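Local atomic coordinates of endosialidase (Enterobacteria phage phi92, PDB entry 4HIZ), a protein that hydrolyses polysialic acid as a phage endosialidase, cutting within the chain at alpha-2,8 and alpha-2,9 linkages between sialic acid units. Residues Gly155-Tyr159 with Gly209-Asp214; Tyr433-Cys439 with Trp455-Gln461. One frame throughout, in Å; residues are numbered along the deposited sequence.

Contact 1: Gly155-Tyr159 with Gly209-Asp214; sequences GNRLY and GLKVGD. With EDO (1,2-ethanediol), chain K.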
ATOM      1  N   GLY A 155      -7.659 -20.324 -29.307  1.00 13.95           N
ATOM      2  CA  GLY A 155      -6.467 -20.801 -30.000  1.00 14.64           C
ATOM      3  C   GLY A 155      -5.173 -20.146 -29.520  1.00 14.09           C
ATOM      4  O   GLY A 155      -4.338 -19.713 -30.335  1.00 15.23           O
ATOM      5  N   ASN A 156      -5.006 -20.073 -28.199  1.00 12.69           N
ATOM      6  CA  ASN A 156      -3.833 -19.425 -27.586  1.00 12.62           C
ATOM      7  C   ASN A 156      -3.599 -17.956 -27.962  1.00 12.52           C
ATOM      8  O   ASN A 156      -2.477 -17.459 -27.836  1.00 13.93           O
ATOM      9  CB  ASN A 156      -2.561 -20.283 -27.818  1.00 13.25           C
ATOM     10  CG  ASN A 156      -2.681 -21.617 -27.142  1.00 14.48           C
ATOM     11  OD1 ASN A 156      -3.060 -21.673 -25.954  1.00 15.71           O
ATOM     12  ND2 ASN A 156      -2.410 -22.714 -27.874  1.00 14.46           N
ATOM     13  N   ARG A 157      -4.653 -17.257 -28.391  1.00 11.69           N
ATOM     14  CA  ARG A 157      -4.579 -15.808 -28.540  1.00 12.51           C
ATOM     15  C   ARG A 157      -5.656 -15.135 -27.691  1.00 12.37           C
ATOM     16  O   ARG A 157      -6.771 -15.674 -27.528  1.00 13.16           O
ATOM     17  CB  ARG A 157      -4.833 -15.396 -29.998  1.00 12.56           C
ATOM     18  CG  ARG A 157      -3.817 -15.987 -31.007  1.00 12.39           C
ATOM     19  CD  ARG A 157      -4.022 -15.416 -32.442  1.00 12.95           C
ATOM     20  NE  ARG A 157      -3.836 -13.967 -32.479  1.00 13.63           N
ATOM     21  CZ  ARG A 157      -2.654 -13.348 -32.542  1.00 14.71           C
ATOM     22  NH1 ARG A 157      -1.522 -14.044 -32.602  1.00 14.71           N
ATOM     23  NH2 ARG A 157      -2.603 -12.019 -32.584  1.00 15.20           N
ATOM     24  N   LEU A 158      -5.347 -13.935 -27.207  1.00 10.70           N
ATOM     25  CA  LEU A 158      -6.367 -13.071 -26.622  1.00 11.64           C
ATOM     26  C   LEU A 158      -7.146 -12.374 -27.731  1.00 12.30           C
ATOM     27  O   LEU A 158      -6.552 -11.797 -28.640  1.00 13.53           O
ATOM     28  CB  LEU A 158      -5.659 -11.996 -25.801  1.00 11.94           C
ATOM     29  CG  LEU A 158      -6.587 -11.083 -24.987  1.00 14.34           C
ATOM     30  CD1 LEU A 158      -7.387 -11.877 -23.892  1.00 15.16           C
ATOM     31  CD2 LEU A 158      -5.799  -9.901 -24.323  1.00 15.07           C
ATOM     32  N   TYR A 159      -8.471 -12.384 -27.644  1.00 11.59           N
ATOM     33  CA  TYR A 159      -9.302 -11.639 -28.573  1.00 11.73           C
ATOM     34  C   TYR A 159     -10.170 -10.678 -27.782  1.00 11.97           C
ATOM     35  O   TYR A 159     -10.675 -11.036 -26.734  1.00 12.94           O
ATOM     36  CB  TYR A 159     -10.203 -12.595 -29.375  1.00 12.58           C
ATOM     37  CG  TYR A 159      -9.474 -13.210 -30.547  1.00 13.53           C
ATOM     38  CD1 TYR A 159      -9.375 -12.529 -31.771  1.00 13.49           C
ATOM     39  CD2 TYR A 159      -8.839 -14.447 -30.419  1.00 14.00           C
ATOM     40  CE1 TYR A 159      -8.646 -13.092 -32.858  1.00 13.53           C
ATOM     41  CE2 TYR A 159      -8.119 -15.028 -31.500  1.00 14.69           C
ATOM     42  CZ  TYR A 159      -8.017 -14.335 -32.689  1.00 14.55           C
ATOM     43  OH  TYR A 159      -7.320 -14.879 -33.732  1.00 15.55           O
ATOM     44  N   GLY A 209      -0.659 -20.441 -32.352  1.00 13.88           N
ATOM     45  CA  GLY A 209      -1.483 -19.244 -32.356  1.00 14.98           C
ATOM     46  C   GLY A 209      -0.740 -17.978 -32.721  1.00 15.68           C
ATOM     47  O   GLY A 209      -1.265 -16.889 -32.544  1.00 17.59           O
ATOM     48  N   LEU A 210       0.481 -18.099 -33.232  1.00 13.82           N
ATOM     49  CA  LEU A 210       1.277 -16.911 -33.554  1.00 13.34           C
ATOM     50  C   LEU A 210       0.963 -16.352 -34.957  1.00 13.57           C
ATOM     51  O   LEU A 210       0.521 -17.085 -35.847  1.00 14.68           O
ATOM     52  CB  LEU A 210       2.781 -17.223 -33.463  1.00 13.12           C
ATOM     53  CG  LEU A 210       3.224 -17.847 -32.141  1.00 15.65           C
ATOM     54  CD1 LEU A 210       4.655 -18.423 -32.237  1.00 14.77           C
ATOM     55  CD2 LEU A 210       3.150 -16.798 -31.062  1.00 17.68           C
ATOM     56  N   LYS A 211       1.215 -15.062 -35.122  1.00 14.39           N
ATOM     57  CA  LYS A 211       1.130 -14.380 -36.402  1.00 15.80           C
ATOM     58  C   LYS A 211       2.458 -13.729 -36.708  1.00 15.65           C
ATOM     59  O   LYS A 211       3.288 -13.531 -35.808  1.00 15.13           O
ATOM     60  CB  LYS A 211       0.028 -13.319 -36.369  1.00 18.05           C
ATOM     61  CG  LYS A 211      -1.379 -13.917 -36.278  1.00 20.33           C
ATOM     62  CD  LYS A 211      -2.434 -12.841 -36.091  1.00 24.43           C
ATOM     63  CE  LYS A 211      -3.847 -13.434 -36.283  1.00 26.58           C
ATOM     64  NZ  LYS A 211      -4.333 -13.372 -37.723  1.00 25.57           N
ATOM     65  N   VAL A 212       2.690 -13.430 -37.981  1.00 15.37           N
ATOM     66  CA  VAL A 212       3.890 -12.703 -38.356  1.00 16.02           C
ATOM     67  C   VAL A 212       4.036 -11.412 -37.534  1.00 15.75           C
ATOM     68  O   VAL A 212       3.065 -10.631 -37.380  1.00 17.22           O
ATOM     69  CB  VAL A 212       3.847 -12.349 -39.849  1.00 18.04           C
ATOM     70  CG1 VAL A 212       5.020 -11.449 -40.211  1.00 20.10           C
ATOM     71  CG2 VAL A 212       3.868 -13.630 -40.685  1.00 19.51           C
ATOM     72  N   GLY A 213       5.242 -11.195 -37.012  1.00 15.54           N
ATOM     73  CA  GLY A 213       5.525 -10.017 -36.216  1.00 14.67           C
ATOM     74  C   GLY A 213       5.385 -10.273 -34.730  1.00 14.41           C
ATOM     75  O   GLY A 213       5.848  -9.443 -33.916  1.00 15.34           O
ATOM     76  N   ASP A 214       4.760 -11.389 -34.349  1.00 13.36           N
ATOM     77  CA  ASP A 214       4.620 -11.679 -32.893  1.00 14.08           C
ATOM     78  C   ASP A 214       5.989 -11.924 -32.265  1.00 14.22           C
ATOM     79  O   ASP A 214       6.914 -12.421 -32.912  1.00 14.98           O
ATOM     80  CB  ASP A 214       3.654 -12.844 -32.639  1.00 14.18           C
ATOM     81  CG  ASP A 214       2.205 -12.431 -32.794  1.00 16.42           C
ATOM     82  OD1 ASP A 214       1.934 -11.203 -32.832  1.00 18.05           O
ATOM     83  OD2 ASP A 214       1.324 -13.325 -32.854  1.00 16.84           O
TER
HETATM   84  C1  EDO K 805      -2.851 -20.799 -36.313  1.00 22.65           C
HETATM   85  O1  EDO K 805      -3.487 -22.031 -36.679  1.00 23.96           O
HETATM   86  C2  EDO K 805      -1.448 -21.051 -35.776  1.00 20.81           C
HETATM   87  O2  EDO K 805      -1.433 -21.968 -34.661  1.00 18.98           O
HETATM   88  O   HOH W   1      -0.488 -10.105 -32.720  1.00 21.65           O
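Arg157 reaches from the start of strand 157-166 into the loop 209-214, and its guanidinium makes most of this contact. Hydrogen bonds come first. Arg157 NH1 gives one bond to Gly209 O (2.9 Å, 170° at the hydrogen), within both the carbonyl and the guanidinium plane, and a second to Asp214 OD2, also 2.9 Å. The latter is a salt bridge through the syn lone pair, with guanidinium and carboxylate planes only 9° apart. Beside this bond a water links the other two atoms, accepting from Arg157 NH2 at 2.9 Å and donating to Asp214 OD1 at 2.7 Å. Asp214 OD2 also receives Lys211 N (2.9 Å) from above the carboxylate plane, a bond across the type II turn Lys211-Asp214, from its first residue to the side chain of its last. Two donors on one oxygen probably stabilise the carboxylate anion.

Packing is the second element. Lys211 crosses the arginine at about a right angle, and its CD lies over the centre of one guanidinium face, 3.6 Å from Arg157 CZ. The bend at chi4 (-90°) carries NZ on to Glu272 in a salt bridge, so the apolar methylenes do the covering. Gly209 CA lies against Gly155 O at 3.5 Å, a weak CH...O contact, while Gly209 N donates to O2 of an ethanediol, probably from the crystallisation liquor.

Around this pairing, Ser179 of strand 172-181 takes a further bond from Arg157 NH2, and Leu210 packs on strand 261-264. The contact thus joins the four-stranded propeller blade 144-154, 157-166, 172-181, 272-275 to the sheet inserted between its third and fourth strands.

Contact 2: Tyr433-Cys439 with Trp455-Gln461; sequences YPRTFMC and WFNITDQ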
ATOM      1  N   TYR A 433     -29.058  -1.924   0.074  1.00 10.28           N
ATOM      2  CA  TYR A 433     -28.301  -3.180  -0.004  1.00  9.99           C
ATOM      3  C   TYR A 433     -28.912  -4.085  -1.084  1.00 10.54           C
ATOM      4  O   TYR A 433     -29.739  -4.966  -0.789  1.00 11.08           O
ATOM      5  CB  TYR A 433     -28.385  -3.900   1.335  1.00 10.19           C
ATOM      6  CG  TYR A 433     -27.642  -3.235   2.467  1.00 10.67           C
ATOM      7  CD1 TYR A 433     -26.248  -3.410   2.603  1.00 10.47           C
ATOM      8  CD2 TYR A 433     -28.317  -2.486   3.422  1.00 12.01           C
ATOM      9  CE1 TYR A 433     -25.542  -2.859   3.682  1.00 10.59           C
ATOM     10  CE2 TYR A 433     -27.616  -1.929   4.511  1.00 11.62           C
ATOM     11  CZ  TYR A 433     -26.234  -2.112   4.614  1.00 11.54           C
ATOM     12  OH  TYR A 433     -25.527  -1.568   5.678  1.00 12.59           O
ATOM     13  N   PRO A 434     -28.520  -3.852  -2.342  1.00 10.73           N
ATOM     14  CA  PRO A 434     -29.012  -4.739  -3.414  1.00 10.65           C
ATOM     15  C   PRO A 434     -28.606  -6.194  -3.230  1.00 11.16           C
ATOM     16  O   PRO A 434     -27.461  -6.517  -2.829  1.00 11.96           O
ATOM     17  CB  PRO A 434     -28.384  -4.152  -4.684  1.00 12.25           C
ATOM     18  CG  PRO A 434     -27.137  -3.340  -4.158  1.00 11.79           C
ATOM     19  CD  PRO A 434     -27.618  -2.802  -2.832  1.00 11.05           C
ATOM     20  N   ARG A 435     -29.550  -7.074  -3.552  1.00 10.95           N
ATOM     21  CA  ARG A 435     -29.362  -8.533  -3.498  1.00 10.24           C
ATOM     22  C   ARG A 435     -28.738  -9.107  -4.763  1.00 11.27           C
ATOM     23  O   ARG A 435     -29.087  -8.690  -5.880  1.00 12.31           O
ATOM     24  CB  ARG A 435     -30.734  -9.208  -3.329  1.00  9.57           C
ATOM     25  CG  ARG A 435     -31.392  -8.897  -1.946  1.00 10.22           C
ATOM     26  CD  ARG A 435     -32.905  -9.194  -1.988  1.00 11.43           C
ATOM     27  NE  ARG A 435     -33.571  -8.305  -2.949  1.00 10.99           N
ATOM     28  CZ  ARG A 435     -34.839  -8.419  -3.332  1.00 11.57           C
ATOM     29  NH1 ARG A 435     -35.629  -9.378  -2.849  1.00 11.05           N
ATOM     30  NH2 ARG A 435     -35.307  -7.573  -4.231  1.00 12.09           N
ATOM     31  N   THR A 436     -27.825 -10.058  -4.568  1.00  9.98           N
ATOM     32  CA  THR A 436     -27.318 -10.885  -5.663  1.00 10.25           C
ATOM     33  C   THR A 436     -27.973 -12.251  -5.609  1.00 10.73           C
ATOM     34  O   THR A 436     -28.114 -12.838  -4.530  1.00 10.50           O
ATOM     35  CB  THR A 436     -25.791 -10.999  -5.543  1.00 10.76           C
ATOM     36  OG1 THR A 436     -25.227  -9.774  -6.019  1.00 11.91           O
ATOM     37  CG2 THR A 436     -25.200 -12.199  -6.393  1.00 10.13           C
ATOM     38  N   PHE A 437     -28.318 -12.797  -6.784  1.00 10.51           N
ATOM     39  CA  PHE A 437     -29.026 -14.063  -6.856  1.00 10.90           C
ATOM     40  C   PHE A 437     -28.345 -15.056  -7.784  1.00 11.04           C
ATOM     41  O   PHE A 437     -27.642 -14.690  -8.701  1.00 11.42           O
ATOM     42  CB  PHE A 437     -30.423 -13.848  -7.451  1.00 11.81           C
ATOM     43  CG  PHE A 437     -31.327 -12.989  -6.604  1.00 12.51           C
ATOM     44  CD1 PHE A 437     -32.107 -13.572  -5.607  1.00 12.35           C
ATOM     45  CD2 PHE A 437     -31.419 -11.601  -6.841  1.00 11.80           C
ATOM     46  CE1 PHE A 437     -32.973 -12.794  -4.823  1.00 13.30           C
ATOM     47  CE2 PHE A 437     -32.275 -10.795  -6.035  1.00 12.45           C
ATOM     48  CZ  PHE A 437     -33.063 -11.402  -5.054  1.00 13.15           C
ATOM     49  N   MET A 438     -28.586 -16.324  -7.523  1.00 10.93           N
ATOM     50  CA  MET A 438     -28.079 -17.405  -8.357  1.00 12.29           C
ATOM     51  C   MET A 438     -29.227 -18.383  -8.534  1.00 12.29           C
ATOM     52  O   MET A 438     -29.971 -18.664  -7.599  1.00 12.20           O
ATOM     53  CB  MET A 438     -26.904 -18.099  -7.655  1.00 13.70           C
ATOM     54  CG  MET A 438     -26.290 -19.246  -8.499  1.00 15.54           C
ATOM     55  SD  MET A 438     -25.049 -20.148  -7.524  1.00 19.38           S
ATOM     56  CE  MET A 438     -26.059 -21.167  -6.425  1.00 23.55           C
ATOM     57  N   CYS A 439     -29.345 -18.962  -9.726  1.00 11.58           N
ATOM     58  CA  CYS A 439     -30.211 -20.131  -9.890  1.00 12.27           C
ATOM     59  C   CYS A 439     -29.424 -21.234 -10.586  1.00 13.06           C
ATOM     60  O   CYS A 439     -28.336 -20.994 -11.155  1.00 12.71           O
ATOM     61  CB  CYS A 439     -31.526 -19.806 -10.642  1.00 12.44           C
ATOM     62  SG  CYS A 439     -31.339 -19.362 -12.381  1.00 13.58           S
ATOM     63  N   TRP A 455     -34.654 -18.769  -7.409  1.00 13.19           N
ATOM     64  CA  TRP A 455     -33.511 -17.876  -7.255  1.00 13.11           C
ATOM     65  C   TRP A 455     -33.069 -17.795  -5.794  1.00 13.26           C
ATOM     66  O   TRP A 455     -33.893 -17.579  -4.886  1.00 13.40           O
ATOM     67  CB  TRP A 455     -33.899 -16.468  -7.693  1.00 12.52           C
ATOM     68  CG  TRP A 455     -34.121 -16.268  -9.189  1.00 12.92           C
ATOM     69  CD1 TRP A 455     -35.332 -16.086  -9.846  1.00 13.84           C
ATOM     70  CD2 TRP A 455     -33.103 -16.085 -10.166  1.00 12.29           C
ATOM     71  NE1 TRP A 455     -35.105 -15.849 -11.182  1.00 14.07           N
ATOM     72  CE2 TRP A 455     -33.749 -15.824 -11.404  1.00 13.00           C
ATOM     73  CE3 TRP A 455     -31.707 -16.107 -10.117  1.00 12.18           C
ATOM     74  CZ2 TRP A 455     -33.040 -15.581 -12.578  1.00 12.65           C
ATOM     75  CZ3 TRP A 455     -30.995 -15.867 -11.267  1.00 12.52           C
ATOM     76  CH2 TRP A 455     -31.658 -15.610 -12.504  1.00 12.36           C
ATOM     77  N   PHE A 456     -31.769 -17.997  -5.574  1.00 12.31           N
ATOM     78  CA  PHE A 456     -31.187 -17.912  -4.242  1.00 11.25           C
ATOM     79  C   PHE A 456     -30.441 -16.591  -4.085  1.00 11.07           C
ATOM     80  O   PHE A 456     -29.531 -16.303  -4.850  1.00 11.50           O
ATOM     81  CB  PHE A 456     -30.159 -19.043  -4.064  1.00 11.95           C
ATOM     82  CG  PHE A 456     -30.749 -20.436  -4.119  1.00 13.29           C
ATOM     83  CD1 PHE A 456     -31.176 -21.062  -2.942  1.00 14.12           C
ATOM     84  CD2 PHE A 456     -30.779 -21.155  -5.323  1.00 14.94           C
ATOM     85  CE1 PHE A 456     -31.698 -22.357  -2.961  1.00 14.71           C
ATOM     86  CE2 PHE A 456     -31.296 -22.451  -5.358  1.00 15.35           C
ATOM     87  CZ  PHE A 456     -31.738 -23.055  -4.186  1.00 15.65           C
ATOM     88  N   ASN A 457     -30.828 -15.801  -3.083  1.00 10.45           N
ATOM     89  CA  ASN A 457     -30.051 -14.623  -2.674  1.00 10.85           C
ATOM     90  C   ASN A 457     -28.842 -15.130  -1.886  1.00 11.86           C
ATOM     91  O   ASN A 457     -28.999 -15.657  -0.763  1.00 12.13           O
ATOM     92  CB  ASN A 457     -30.968 -13.727  -1.813  1.00 11.16           C
ATOM     93  CG  ASN A 457     -30.279 -12.467  -1.288  1.00 11.76           C
ATOM     94  OD1 ASN A 457     -29.214 -11.999  -1.794  1.00 13.48           O
ATOM     95  ND2 ASN A 457     -30.863 -11.924  -0.248  1.00  9.57           N
ATOM     96  N   ILE A 458     -27.658 -15.025  -2.500  1.00 11.16           N
ATOM     97  CA  ILE A 458     -26.429 -15.630  -1.952  1.00 11.30           C
ATOM     98  C   ILE A 458     -25.476 -14.620  -1.284  1.00 11.32           C
ATOM     99  O   ILE A 458     -24.574 -15.018  -0.526  1.00 12.17           O
ATOM    100  CB  ILE A 458     -25.658 -16.362  -3.060  1.00 12.01           C
ATOM    101  CG1 ILE A 458     -25.532 -15.488  -4.333  1.00 12.02           C
ATOM    102  CG2 ILE A 458     -26.420 -17.637  -3.427  1.00 14.08           C
ATOM    103  CD1 ILE A 458     -24.411 -15.986  -5.279  1.00 12.91           C
ATOM    104  N   THR A 459     -25.656 -13.329  -1.586  1.00 11.26           N
ATOM    105  CA  THR A 459     -24.838 -12.259  -0.979  1.00 12.03           C
ATOM    106  C   THR A 459     -25.541 -10.934  -1.255  1.00 11.98           C
ATOM    107  O   THR A 459     -26.347 -10.863  -2.186  1.00 12.26           O
ATOM    108  CB  THR A 459     -23.377 -12.229  -1.546  1.00 12.51           C
ATOM    109  OG1 THR A 459     -22.696 -11.078  -1.028  1.00 13.73           O
ATOM    110  CG2 THR A 459     -23.378 -12.128  -3.077  1.00 12.78           C
ATOM    111  N   ASP A 460     -25.300  -9.919  -0.416  1.00 11.22           N
ATOM    112  CA  ASP A 460     -25.857  -8.590  -0.635  1.00 10.99           C
ATOM    113  C   ASP A 460     -24.720  -7.583  -0.758  1.00 11.51           C
ATOM    114  O   ASP A 460     -23.765  -7.595   0.059  1.00 12.99           O
ATOM    115  CB  ASP A 460     -26.688  -8.124   0.577  1.00 11.92           C
ATOM    116  CG  ASP A 460     -28.064  -8.800   0.697  1.00 12.91           C
ATOM    117  OD1 ASP A 460     -28.457  -9.586  -0.187  1.00 12.51           O
ATOM    118  OD2 ASP A 460     -28.766  -8.500   1.705  1.00 13.63           O
ATOM    119  N   GLN A 461     -24.873  -6.669  -1.705  1.00 10.34           N
ATOM    120  CA  GLN A 461     -23.914  -5.610  -2.006  1.00  9.99           C
ATOM    121  C   GLN A 461     -24.437  -4.283  -1.449  1.00 10.97           C
ATOM    122  O   GLN A 461     -25.491  -4.246  -0.800  1.00 11.46           O
ATOM    123  CB  GLN A 461     -23.761  -5.513  -3.538  1.00 10.73           C
ATOM    124  CG  GLN A 461     -22.741  -6.536  -4.051  1.00 11.41           C
ATOM    125  CD  GLN A 461     -23.011  -7.951  -3.566  1.00 13.16           C
ATOM    126  OE1 GLN A 461     -23.980  -8.612  -4.013  1.00 14.37           O
ATOM    127  NE2 GLN A 461     -22.149  -8.447  -2.649  1.00 12.69           N
TER
HETATM  128  O   HOH W   2     -30.813  -6.583   1.237  1.00 15.35           O
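Ile458 pushes its CD1 into the hollow between two side chains of the facing strand, Thr436 and Met438, lying 4.0 Å from both Thr436 CG2 and Met438 CB. This bump arises from a beta bulge: Ile458 and Thr459 together stand opposite Thr436, as Ile458 N donates to Thr436 O and Thr436 N to Thr459 O. The psi of -18° at Ile458 marks the kink. Past it, the antiparallel pairing is restored by the two bonds that join Met438 and Phe456.

On the same face as Thr436, Thr459 CG2 nestles against Thr436 CB at 3.6 Å. Gln461 folds back at chi2 (51°) to straddle the pair: its OE1 accepts from Thr436 OG1 at 2.6 Å, and its NE2 donates to Thr459 OG1.

On the face bearing Arg435, Phe437 and Asn457, Phe437 slants across Asn457, its CE1 3.7 Å from Asn457 CB, and turns its far edge onto the guanidinium face of Arg435. Phe437 CB fits against Trp455 CE3 at 3.7 Å. Farther along strand 435-442, Cys439 SG sits over the six-membered ring of Trp455, 3.8 Å from its centroid and 17° off the normal, in a sulfur-aromatic contact.

At the Tyr433 end of the contact, a water spans Tyr433 O and Asp460 OD2. The Asp460 carboxylate makes its salt bridge with Arg532 of the second subunit, and Arg435 sends its charge to Glu414 and Glu421. Charges are therefore paired beyond this contact, whose own cohesion rests on backbone bonds, the Thr436-Gln461-Thr459 polar chain and apolar filling; its Tyr433-Asp460 end lies against the second subunit.

Overall arrangement
From the N terminus, strand 61-64, early in the chain, flanks strand 456-460. Contact 1 then closes a 49-residue excursion, which runs on from 157-166 through 172-181 of the same blade and then into the inserted sheet; just beyond the contact, residues between Phe218 and Gly228 line a glycan pocket. The chain afterwards returns to the blade through 272-275 and builds further four-stranded blades. Contact 2 closes a shorter, 15-residue connection between neighbouring strands 435-442 and 456-460. The two closures follow in series, neither nesting nor crossing; the centres of contact 1 and contact 2 are 39 Å apart. Contact 1 joins blade to insertion, whereas contact 2 is internal to a sheet that reaches the N-terminal strands.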